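Local coordinates for UDP-N-Acetylenolpyruvylglucosamine Reductase (Thermus caldophilus, PDB 2GQT), which binds FAD and probably catalyses the NADPH-dependent reduction of UDP-N-acetylenolpyruvylglucosamine to UDP-N-acetylmuramate in bacterial cell wall formation, at residues Met4-Val9 / Glu24-Glu29; Glu33-Thr38 / Glu132-Gly137; Arg61-Ala66 / Gly159-Arg164. One frame throughout, in Å; residues are numbered along the deposited sequence.

Interaction 1: residues Met4-Val9 / Glu24-Glu29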
loop_
_atom_site.group_PDB
_atom_site.type_symbol
_atom_site.label_atom_id
_atom_site.label_comp_id
_atom_site.label_asym_id
_atom_site.label_seq_id
_atom_site.Cartn_x
_atom_site.Cartn_y
_atom_site.Cartn_z
ATOM N N MET A 4 -13.515 -21.277 2.369
ATOM C CA MET A 4 -13.143 -19.996 1.812
ATOM C C MET A 4 -13.071 -20.055 0.295
ATOM O O MET A 4 -12.824 -21.113 -0.301
ATOM C CB MET A 4 -11.847 -19.462 2.408
ATOM C CG MET A 4 -10.626 -20.268 2.128
ATOM S SD MET A 4 -9.359 -19.562 3.171
ATOM C CE MET A 4 -8.631 -21.072 3.762
ATOM N N ARG A 5 -13.328 -18.904 -0.305
ATOM C CA ARG A 5 -13.267 -18.729 -1.739
ATOM C C ARG A 5 -11.825 -18.775 -2.236
ATOM O O ARG A 5 -10.946 -18.043 -1.743
ATOM C CB ARG A 5 -13.910 -17.396 -2.086
ATOM C CG ARG A 5 -14.116 -17.146 -3.555
ATOM C CD ARG A 5 -14.454 -15.687 -3.778
ATOM N NE ARG A 5 -14.577 -15.385 -5.199
ATOM C CZ ARG A 5 -15.712 -15.432 -5.890
ATOM N NH1 ARG A 5 -16.849 -15.770 -5.302
ATOM N NH2 ARG A 5 -15.701 -15.135 -7.181
ATOM N N VAL A 6 -11.591 -19.648 -3.210
ATOM C CA VAL A 6 -10.313 -19.761 -3.903
ATOM C C VAL A 6 -10.605 -19.699 -5.394
ATOM O O VAL A 6 -11.437 -20.464 -5.913
ATOM C CB VAL A 6 -9.586 -21.096 -3.574
ATOM C CG1 VAL A 6 -8.238 -21.173 -4.270
ATOM C CG2 VAL A 6 -9.405 -21.257 -2.073
ATOM N N GLU A 7 -9.946 -18.777 -6.086
ATOM C CA GLU A 7 -10.163 -18.628 -7.514
ATOM C C GLU A 7 -8.947 -18.095 -8.254
ATOM O O GLU A 7 -8.144 -17.329 -7.706
ATOM C CB GLU A 7 -11.429 -17.799 -7.818
ATOM C CG GLU A 7 -11.266 -16.309 -7.943
ATOM C CD GLU A 7 -12.442 -15.657 -8.670
ATOM O OE1 GLU A 7 -12.754 -14.491 -8.363
ATOM O OE2 GLU A 7 -13.044 -16.298 -9.560
ATOM N N ARG A 8 -8.836 -18.519 -9.508
ATOM C CA ARG A 8 -7.812 -18.046 -10.425
ATOM C C ARG A 8 -8.174 -16.659 -10.907
ATOM O O ARG A 8 -9.266 -16.451 -11.433
ATOM C CB ARG A 8 -7.738 -18.970 -11.644
ATOM C CG ARG A 8 -7.492 -20.441 -11.338
ATOM C CD ARG A 8 -6.091 -20.687 -10.819
ATOM N NE ARG A 8 -5.063 -20.273 -11.774
ATOM C CZ ARG A 8 -3.753 -20.375 -11.562
ATOM N NH1 ARG A 8 -3.300 -20.883 -10.424
ATOM N NH2 ARG A 8 -2.895 -19.968 -12.492
ATOM N N VAL A 9 -7.262 -15.706 -10.731
ATOM C CA VAL A 9 -7.490 -14.331 -11.172
ATOM C C VAL A 9 -6.288 -13.833 -11.969
ATOM O O VAL A 9 -5.253 -14.492 -12.013
ATOM C CB VAL A 9 -7.764 -13.374 -9.975
ATOM C CG1 VAL A 9 -8.928 -13.879 -9.136
ATOM C CG2 VAL A 9 -6.508 -13.187 -9.109
ATOM N N GLU A 24 -3.504 -17.598 -7.852
ATOM C CA GLU A 24 -4.567 -18.270 -7.124
ATOM C C GLU A 24 -4.882 -17.458 -5.878
ATOM O O GLU A 24 -4.077 -17.398 -4.948
ATOM C CB GLU A 24 -4.134 -19.684 -6.753
ATOM C CG GLU A 24 -5.201 -20.504 -6.063
ATOM C CD GLU A 24 -4.716 -21.904 -5.740
ATOM O OE1 GLU A 24 -4.267 -22.132 -4.603
ATOM O OE2 GLU A 24 -4.753 -22.766 -6.635
ATOM N N LEU A 25 -6.061 -16.841 -5.875
ATOM C CA LEU A 25 -6.461 -15.935 -4.810
ATOM C C LEU A 25 -7.316 -16.644 -3.768
ATOM O O LEU A 25 -8.369 -17.182 -4.090
ATOM C CB LEU A 25 -7.214 -14.738 -5.396
ATOM C CG LEU A 25 -7.574 -13.577 -4.470
ATOM C CD1 LEU A 25 -6.319 -12.856 -3.994
ATOM C CD2 LEU A 25 -8.486 -12.624 -5.211
ATOM N N TRP A 26 -6.867 -16.598 -2.517
ATOM C CA TRP A 26 -7.591 -17.128 -1.367
ATOM C C TRP A 26 -8.173 -15.968 -0.565
ATOM O O TRP A 26 -7.424 -15.174 -0.001
ATOM C CB TRP A 26 -6.617 -17.908 -0.478
ATOM C CG TRP A 26 -6.153 -19.194 -1.071
ATOM C CD1 TRP A 26 -5.463 -19.365 -2.232
ATOM C CD2 TRP A 26 -6.346 -20.500 -0.521
ATOM N NE1 TRP A 26 -5.229 -20.707 -2.453
ATOM C CE2 TRP A 26 -5.758 -21.422 -1.413
ATOM C CE3 TRP A 26 -6.963 -20.981 0.638
ATOM C CZ2 TRP A 26 -5.772 -22.800 -1.182
ATOM C CZ3 TRP A 26 -6.979 -22.355 0.867
ATOM C CH2 TRP A 26 -6.384 -23.244 -0.037
ATOM N N THR A 27 -9.500 -15.858 -0.519
ATOM C CA THR A 27 -10.153 -14.800 0.249
ATOM C C THR A 27 -10.580 -15.377 1.592
ATOM O O THR A 27 -11.442 -16.257 1.657
ATOM C CB THR A 27 -11.343 -14.188 -0.524
ATOM O OG1 THR A 27 -10.877 -13.704 -1.787
ATOM C CG2 THR A 27 -11.948 -13.029 0.247
ATOM N N VAL A 28 -9.932 -14.894 2.649
ATOM C CA VAL A 28 -10.057 -15.417 4.011
ATOM C C VAL A 28 -10.987 -14.526 4.827
ATOM O O VAL A 28 -10.801 -13.315 4.850
ATOM C CB VAL A 28 -8.650 -15.454 4.692
ATOM C CG1 VAL A 28 -8.766 -15.652 6.197
ATOM C CG2 VAL A 28 -7.781 -16.544 4.064
ATOM N N GLU A 29 -11.961 -15.124 5.513
ATOM C CA GLU A 29 -12.918 -14.361 6.317
ATOM C C GLU A 29 -12.841 -14.615 7.818
ATOM O O GLU A 29 -13.433 -13.872 8.602
ATOM C CB GLU A 29 -14.342 -14.641 5.844
ATOM C CG GLU A 29 -14.645 -14.103 4.459
ATOM C CD GLU A 29 -16.107 -14.252 4.082
ATOM O OE1 GLU A 29 -16.813 -15.065 4.714
ATOM O OE2 GLU A 29 -16.545 -13.559 3.144
HETATM O O HOH W 1 -14.063 -16.666 1.406
#

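Interaction 2: residues Glu33-Thr38 / Glu132-Gly137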
loop_
_atom_site.group_PDB
_atom_site.type_symbol
_atom_site.label_atom_id
_atom_site.label_comp_id
_atom_site.label_asym_id
_atom_site.label_seq_id
_atom_site.Cartn_x
_atom_site.Cartn_y
_atom_site.Cartn_z
ATOM N N GLU A 33 -10.014 -19.942 8.652
ATOM C CA GLU A 33 -9.723 -19.888 7.225
ATOM C C GLU A 33 -8.296 -19.386 6.980
ATOM O O GLU A 33 -7.606 -19.897 6.106
ATOM C CB GLU A 33 -10.758 -19.034 6.483
ATOM C CG GLU A 33 -12.125 -19.729 6.322
ATOM C CD GLU A 33 -13.193 -18.839 5.703
ATOM O OE1 GLU A 33 -14.371 -19.259 5.640
ATOM O OE2 GLU A 33 -12.869 -17.714 5.277
ATOM N N LEU A 34 -7.850 -18.409 7.770
ATOM C CA LEU A 34 -6.459 -17.931 7.682
ATOM C C LEU A 34 -5.448 -19.032 8.016
ATOM O O LEU A 34 -4.445 -19.183 7.318
ATOM C CB LEU A 34 -6.225 -16.710 8.575
ATOM C CG LEU A 34 -4.852 -16.045 8.401
ATOM C CD1 LEU A 34 -4.611 -15.614 6.953
ATOM C CD2 LEU A 34 -4.707 -14.874 9.342
ATOM N N LYS A 35 -5.723 -19.801 9.072
ATOM C CA LYS A 35 -4.853 -20.915 9.471
ATOM C C LYS A 35 -4.701 -21.928 8.338
ATOM O O LYS A 35 -3.600 -22.426 8.090
ATOM C CB LYS A 35 -5.365 -21.584 10.752
ATOM C CG LYS A 35 -5.102 -20.756 12.007
ATOM C CD LYS A 35 -6.025 -21.121 13.158
ATOM C CE LYS A 35 -5.409 -22.141 14.095
ATOM N NZ LYS A 35 -6.287 -22.344 15.280
ATOM N N ARG A 36 -5.801 -22.191 7.633
ATOM C CA ARG A 36 -5.810 -23.120 6.506
ATOM C C ARG A 36 -5.077 -22.574 5.274
ATOM O O ARG A 36 -4.276 -23.277 4.657
ATOM C CB ARG A 36 -7.247 -23.529 6.148
ATOM C CG ARG A 36 -7.351 -24.457 4.950
ATOM C CD ARG A 36 -8.760 -24.517 4.401
ATOM N NE ARG A 36 -8.743 -24.784 2.963
ATOM C CZ ARG A 36 -9.759 -24.561 2.135
ATOM N NH1 ARG A 36 -10.903 -24.054 2.583
ATOM N NH2 ARG A 36 -9.627 -24.841 0.847
ATOM N N ALA A 37 -5.347 -21.318 4.923
ATOM C CA ALA A 37 -4.730 -20.697 3.751
ATOM C C ALA A 37 -3.202 -20.657 3.849
ATOM O O ALA A 37 -2.514 -20.754 2.835
ATOM C CB ALA A 37 -5.281 -19.296 3.550
ATOM N N THR A 38 -2.685 -20.526 5.069
ATOM C CA THR A 38 -1.245 -20.354 5.300
ATOM C C THR A 38 -0.477 -21.671 5.456
ATOM O O THR A 38 0.693 -21.661 5.835
ATOM C CB THR A 38 -0.960 -19.471 6.538
ATOM O OG1 THR A 38 -1.646 -19.997 7.682
ATOM C CG2 THR A 38 -1.395 -18.038 6.290
ATOM N N GLU A 132 -1.801 -6.931 15.781
ATOM C CA GLU A 132 -1.890 -8.387 15.795
ATOM C C GLU A 132 -1.255 -8.909 14.514
ATOM O O GLU A 132 -1.585 -8.444 13.417
ATOM C CB GLU A 132 -3.337 -8.858 15.908
ATOM C CG GLU A 132 -3.470 -10.359 16.078
ATOM C CD GLU A 132 -4.913 -10.802 16.128
ATOM O OE1 GLU A 132 -5.402 -11.156 17.223
ATOM O OE2 GLU A 132 -5.558 -10.791 15.068
ATOM N N VAL A 133 -0.325 -9.852 14.662
ATOM C CA VAL A 133 0.364 -10.463 13.528
ATOM C C VAL A 133 0.231 -11.982 13.635
ATOM O O VAL A 133 0.486 -12.563 14.695
ATOM C CB VAL A 133 1.865 -10.082 13.483
ATOM C CG1 VAL A 133 2.550 -10.705 12.272
ATOM C CG2 VAL A 133 2.051 -8.577 13.468
ATOM N N PHE A 134 -0.184 -12.604 12.540
ATOM C CA PHE A 134 -0.277 -14.044 12.450
ATOM C C PHE A 134 1.003 -14.556 11.807
ATOM O O PHE A 134 1.347 -14.181 10.686
ATOM C CB PHE A 134 -1.495 -14.437 11.607
ATOM C CG PHE A 134 -1.673 -15.918 11.463
ATOM C CD1 PHE A 134 -1.150 -16.598 10.374
ATOM C CD2 PHE A 134 -2.352 -16.637 12.431
ATOM C CE1 PHE A 134 -1.306 -17.982 10.256
ATOM C CE2 PHE A 134 -2.511 -18.007 12.322
ATOM C CZ PHE A 134 -1.996 -18.675 11.231
ATOM N N HIS A 135 1.724 -15.399 12.536
ATOM C CA HIS A 135 2.933 -16.022 12.017
ATOM C C HIS A 135 3.199 -17.316 12.766
ATOM O O HIS A 135 2.786 -17.468 13.914
ATOM C CB HIS A 135 4.140 -15.065 12.081
ATOM C CG HIS A 135 4.551 -14.654 13.468
ATOM N ND1 HIS A 135 5.579 -15.265 14.155
ATOM C CD2 HIS A 135 4.131 -13.638 14.256
ATOM C CE1 HIS A 135 5.740 -14.672 15.326
ATOM N NE2 HIS A 135 4.875 -13.678 15.411
ATOM N N ASP A 136 3.888 -18.245 12.103
ATOM C CA ASP A 136 4.183 -19.561 12.676
ATOM C C ASP A 136 2.918 -20.229 13.208
ATOM O O ASP A 136 2.936 -20.849 14.268
ATOM C CB ASP A 136 5.246 -19.457 13.783
ATOM C CG ASP A 136 6.515 -18.770 13.320
ATOM O OD1 ASP A 136 7.064 -19.167 12.276
ATOM O OD2 ASP A 136 6.958 -17.823 14.003
ATOM N N GLY A 137 1.817 -20.080 12.470
ATOM C CA GLY A 137 0.556 -20.727 12.816
ATOM C C GLY A 137 -0.235 -20.143 13.978
ATOM O O GLY A 137 -1.230 -20.734 14.399
#

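Interaction 3: residues Arg61-Ala66 / Gly159-Arg164. With FAD (flavin-adenine dinucleotide), chain C.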
loop_
_atom_site.group_PDB
_atom_site.type_symbol
_atom_site.label_atom_id
_atom_site.label_comp_id
_atom_site.label_asym_id
_atom_site.label_seq_id
_atom_site.Cartn_x
_atom_site.Cartn_y
_atom_site.Cartn_z
ATOM N N ARG A 61 0.038 -19.120 -3.073
ATOM C CA ARG A 61 -1.301 -18.712 -2.681
ATOM C C ARG A 61 -1.252 -17.222 -2.375
ATOM O O ARG A 61 -0.370 -16.773 -1.645
ATOM C CB ARG A 61 -1.751 -19.477 -1.447
ATOM C CG ARG A 61 -1.853 -20.977 -1.648
ATOM C CD ARG A 61 -2.336 -21.630 -0.376
ATOM N NE ARG A 61 -2.531 -23.067 -0.548
ATOM C CZ ARG A 61 -2.961 -23.884 0.409
ATOM N NH1 ARG A 61 -3.237 -23.417 1.620
ATOM N NH2 ARG A 61 -3.113 -25.177 0.151
ATOM N N VAL A 62 -2.171 -16.464 -2.966
ATOM C CA VAL A 62 -2.263 -15.033 -2.687
ATOM C C VAL A 62 -3.478 -14.820 -1.787
ATOM O O VAL A 62 -4.607 -15.102 -2.182
ATOM C CB VAL A 62 -2.342 -14.200 -3.987
ATOM C CG1 VAL A 62 -2.476 -12.728 -3.661
ATOM C CG2 VAL A 62 -1.091 -14.420 -4.824
ATOM N N ILE A 63 -3.231 -14.357 -0.567
ATOM C CA ILE A 63 -4.254 -14.234 0.460
ATOM C C ILE A 63 -4.775 -12.802 0.555
ATOM O O ILE A 63 -3.990 -11.846 0.635
ATOM C CB ILE A 63 -3.710 -14.681 1.829
ATOM C CG1 ILE A 63 -3.327 -16.165 1.795
ATOM C CG2 ILE A 63 -4.727 -14.417 2.931
ATOM C CD1 ILE A 63 -2.607 -16.648 3.027
ATOM N N ARG A 64 -6.099 -12.678 0.519
ATOM C CA ARG A 64 -6.816 -11.424 0.776
ATOM C C ARG A 64 -7.588 -11.590 2.072
ATOM O O ARG A 64 -8.258 -12.607 2.274
ATOM C CB ARG A 64 -7.843 -11.151 -0.331
ATOM C CG ARG A 64 -7.303 -10.698 -1.657
ATOM C CD ARG A 64 -8.447 -10.200 -2.527
ATOM N NE ARG A 64 -9.647 -11.046 -2.510
ATOM C CZ ARG A 64 -10.791 -10.702 -3.088
ATOM N NH1 ARG A 64 -10.887 -9.535 -3.719
ATOM N NH2 ARG A 64 -11.838 -11.513 -3.050
ATOM N N LEU A 65 -7.530 -10.576 2.928
ATOM C CA LEU A 65 -8.241 -10.595 4.196
ATOM C C LEU A 65 -9.563 -9.872 4.080
ATOM O O LEU A 65 -9.605 -8.680 3.764
ATOM C CB LEU A 65 -7.390 -9.946 5.283
ATOM C CG LEU A 65 -6.004 -10.537 5.539
ATOM C CD1 LEU A 65 -5.278 -9.666 6.539
ATOM C CD2 LEU A 65 -6.081 -11.982 6.026
ATOM N N ALA A 66 -10.636 -10.607 4.329
ATOM C CA ALA A 66 -11.977 -10.043 4.276
ATOM C C ALA A 66 -12.747 -10.485 5.524
ATOM O O ALA A 66 -12.131 -10.808 6.538
ATOM C CB ALA A 66 -12.673 -10.470 2.983
ATOM N N GLY A 159 7.148 -14.237 7.504
ATOM C CA GLY A 159 5.858 -14.728 7.037
ATOM C C GLY A 159 4.659 -14.035 7.674
ATOM O O GLY A 159 3.515 -14.427 7.435
ATOM N N GLY A 160 4.908 -12.989 8.460
ATOM C CA GLY A 160 3.860 -12.349 9.257
ATOM C C GLY A 160 2.759 -11.708 8.441
ATOM O O GLY A 160 3.017 -10.998 7.467
ATOM N N ILE A 161 1.521 -11.975 8.849
ATOM C CA ILE A 161 0.350 -11.339 8.263
ATOM C C ILE A 161 -0.260 -10.426 9.320
ATOM O O ILE A 161 -0.685 -10.892 10.378
ATOM C CB ILE A 161 -0.679 -12.388 7.811
ATOM C CG1 ILE A 161 -0.033 -13.382 6.843
ATOM C CG2 ILE A 161 -1.907 -11.703 7.184
ATOM C CD1 ILE A 161 -0.970 -14.469 6.371
ATOM N N VAL A 162 -0.278 -9.123 9.057
ATOM C CA VAL A 162 -0.987 -8.195 9.934
ATOM C C VAL A 162 -2.483 -8.467 9.793
ATOM O O VAL A 162 -3.009 -8.472 8.681
ATOM C CB VAL A 162 -0.671 -6.743 9.565
ATOM C CG1 VAL A 162 -1.457 -5.768 10.447
ATOM C CG2 VAL A 162 0.835 -6.489 9.659
ATOM N N THR A 163 -3.145 -8.736 10.912
ATOM C CA THR A 163 -4.554 -9.123 10.882
ATOM C C THR A 163 -5.487 -8.076 11.487
ATOM O O THR A 163 -6.659 -8.007 11.104
ATOM C CB THR A 163 -4.771 -10.463 11.601
ATOM O OG1 THR A 163 -4.115 -10.423 12.874
ATOM C CG2 THR A 163 -4.188 -11.590 10.777
ATOM N N ARG A 164 -4.959 -7.247 12.386
ATOM C CA ARG A 164 -5.774 -6.330 13.177
ATOM C C ARG A 164 -4.855 -5.332 13.865
ATOM O O ARG A 164 -3.740 -5.690 14.223
ATOM C CB ARG A 164 -6.430 -7.168 14.282
ATOM C CG ARG A 164 -7.836 -6.891 14.652
ATOM C CD ARG A 164 -8.307 -8.120 15.420
ATOM N NE ARG A 164 -9.293 -8.817 14.620
ATOM C CZ ARG A 164 -9.226 -10.063 14.159
ATOM N NH1 ARG A 164 -8.206 -10.874 14.419
ATOM N NH2 ARG A 164 -10.237 -10.510 13.436
HETATM P PA FAD C . -0.133 -3.887 -1.372
HETATM O O1A FAD C . 0.367 -3.054 -2.477
HETATM O O2A FAD C . -1.259 -4.821 -1.594
HETATM O O5B FAD C . 1.047 -4.724 -0.721
HETATM C C5B FAD C . 2.273 -4.064 -0.383
HETATM C C4B FAD C . 3.098 -4.946 0.528
HETATM O O4B FAD C . 2.388 -5.112 1.773
HETATM C C3B FAD C . 3.350 -6.359 -0.017
HETATM O O3B FAD C . 4.619 -6.794 0.474
HETATM C C2B FAD C . 2.229 -7.161 0.632
HETATM O O2B FAD C . 2.552 -8.546 0.745
HETATM C C1B FAD C . 2.186 -6.529 2.007
HETATM N N9A FAD C . 0.913 -6.685 2.740
HETATM C C8A FAD C . -0.299 -6.259 2.349
HETATM N N7A FAD C . -1.191 -6.564 3.295
HETATM C C5A FAD C . -0.543 -7.160 4.302
HETATM C C6A FAD C . -0.918 -7.714 5.531
HETATM N N6A FAD C . -2.180 -7.699 5.980
HETATM N N1A FAD C . 0.040 -8.261 6.306
HETATM C C2A FAD C . 1.319 -8.300 5.906
HETATM N N3A FAD C . 1.727 -7.803 4.742
HETATM C C4A FAD C . 0.801 -7.242 3.940
HETATM N N1 FAD C . 2.784 5.260 0.102
HETATM C C2 FAD C . 3.221 6.078 1.122
HETATM O O2 FAD C . 3.951 5.626 1.993
HETATM N N3 FAD C . 2.856 7.421 1.142
HETATM C C4 FAD C . 2.030 7.968 0.168
HETATM O O4 FAD C . 1.718 9.162 0.225
HETATM C C4X FAD C . 1.584 7.131 -0.854
HETATM N N5 FAD C . 0.764 7.639 -1.858
HETATM C C5X FAD C . 0.267 6.775 -2.843
HETATM C C6 FAD C . -0.609 7.278 -3.804
HETATM C C7 FAD C . -1.133 6.448 -4.791
HETATM C C7M FAD C . -2.104 7.022 -5.829
HETATM C C8 FAD C . -0.764 5.099 -4.813
HETATM C C8M FAD C . -1.326 4.167 -5.896
HETATM C C9 FAD C . 0.118 4.599 -3.858
HETATM C C9A FAD C . 0.643 5.426 -2.864
HETATM N N10 FAD C . 1.532 4.935 -1.894
HETATM C C10 FAD C . 1.966 5.786 -0.880
HETATM C "C1'" FAD C . 2.046 3.540 -1.926
HETATM C "C2'" FAD C . 1.096 2.548 -1.237
HETATM O "O2'" FAD C . -0.232 3.099 -1.130
HETATM C "C3'" FAD C . 1.571 2.161 0.164
HETATM O "O3'" FAD C . 2.846 1.509 0.080
HETATM C "C4'" FAD C . 0.553 1.267 0.885
HETATM O "O4'" FAD C . 0.940 1.121 2.252
HETATM C "C5'" FAD C . 0.403 -0.116 0.256
HETATM O "O5'" FAD C . -0.708 -0.743 0.898
HETATM P P FAD C . -1.583 -1.808 0.092
HETATM O O1P FAD C . -2.607 -2.302 1.032
HETATM O O2P FAD C . -1.996 -1.289 -1.229
HETATM O O3P FAD C . -0.475 -2.958 -0.084
#

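Interaction 1: residues Met4-Val9 / Glu24-Glu29
The antiparallel beta hairpin at the start of the chain pairs Val6 with Trp26 and Glu7 with Leu25, its strands running 152° apart in direction. Glu7 and Leu25 grip each other by two backbone bonds: Glu7 N gives to Leu25 O at 3.0 Å, and Leu25 N returns to Glu7 O. Thr27 N adds a third bond, to Arg5 O, after which a water takes over, accepting from Arg5 N and donating to Thr27 O.

On the side carrying Val6 and Trp26, a methyl of Val6 covers one face of the indole. This CG2, set anti to the carbonyl carbon, rests 3.6 Å from the centroid of the Trp26 six-membered ring, a CH-pi contact only 14° off the ring normal. Met4 comes instead to the ring edge: its SD, 5.1 Å from the same centroid, makes a Met-aromatic contact and also touches Val28 CG2. The indole's rotation is fixed further by its own strand, since Trp26 NE1 donates to Glu24 OE1 at 2.8 Å, nearly in the ring plane.

Strand 5-10 forms the outer edge of a four-stranded mixed sheet; strand 61-65 pairs with the other side of strand 22-28, and helix 31-37 packs against Met4, Trp26 and Val28.

Interaction 2: residues Glu33-Thr38 / Glu132-Gly137
Phe134 holds CG anti to its own backbone N (chi1 -180°), which carries the benzyl group out from the strand 132-135 toward the helix 33-37. Leu34 has the matching setting, chi1 -172°, and its isobutyl group slides past the phenyl in the opposite direction. Leu34 CD2 thereby comes over one ring face, 4.3 Å from the centroid and displaced from the ring normal by 27°, a CH-pi contact whose nearest ring atom is Phe134 CG at 3.8 Å.

Lys35 and Thr38 meet the far end of the ring. Lys35 crosses it at about a right angle, and only the aliphatic part of its chain takes part: Lys35 CG lies 3.8 Å from Phe134 CE2, while the ammonium group turns to a salt bridge with Glu32. Thr38, just past the helix end, meets the ring edge near its plane, with OG1 3.3 Å from Phe134 CE1. An alanine at Phe134 would remove the whole ring and is likely to leave a gap beneath Leu34 CD2, with Lys35 CG and Thr38 stripped of their partner on the sheet.

Within 132-137, His135 ND1 donates to Asp136 OD2 at 2.9 Å, a bond near the imidazole plane that joins the strand end to the turn. Phe139 meets Phe134 edge-to-face, and Leu34 also touches Ile161 and Thr163. This is helix-on-sheet packing inside the FAD-binding domain, in which one aromatic side chain of the antiparallel sheet fits against the last turn of helix 31-37.

Interaction 3: residues Arg61-Ala66 / Gly159-Arg164
The adenine end of the FAD pocket lies where strand 61-65 of the mixed sheet approaches strand 161-171 of the antiparallel sheet. The short strands run nearly parallel, 15° apart in direction, but their axes stay 9.5 Å from each other, so side chains rather than backbone bonds bridge the gap.

Leu65 makes the main reach. With CG anti to the carbonyl carbon and the chain running on extended to CD1, this methyl is carried out between protein and cofactor. There Leu65 CD1 sits 4.0 Å from Ile161 CG2 and 3.3 Å from Val162 O, and it also lies 3.7 Å from FAD N6A. Farther back along the strands, the CD1 methyls of Ile63 and Ile161 meet more loosely, at 4.3 Å. Leu34 of helix 31-37 also packs on Leu65 and Ile161, while Tyr42 touches both isoleucines.

Val162 reads the adenine through its backbone. Its N-H donates to FAD N1A at 2.9 Å, with a bent N-H...N angle of 146°, and its carbonyl O accepts from FAD N6A over the same length at a straighter 166°. Beside this pair, Val162 CB and CG2 come close to N1A, and Gly160 O approaches C2A.

One residue thus offers a donor to the ring nitrogen and an acceptor to the exocyclic amine, the complement of an adenine edge. A base with a keto oxygen in place of that amine would present an acceptor to Val162 O, so the site is probably selective for adenine.

How the interactions relate
Along the chain interaction 1 closes before the other two open, whereas interactions 2 and 3 interleave, each spanning more than 90 residues. Interactions 1 and 3 share the mixed sheet, in which strands 22-28 and 61-65 are neighbours, and their centres lie 12 Å apart. Interactions 2 and 3, with centres 8 Å apart, share the antiparallel sheet through strands 128-135 and 161-171, where Glu132 bridges to Thr163 and Arg164. Helix 31-37, which follows strand 22-28, links interactions 1 and 2, whose centres are 15 Å apart. Together the three contacts join both sheets and this helix into one side of the FAD-binding domain, with the adenine held at interaction 3.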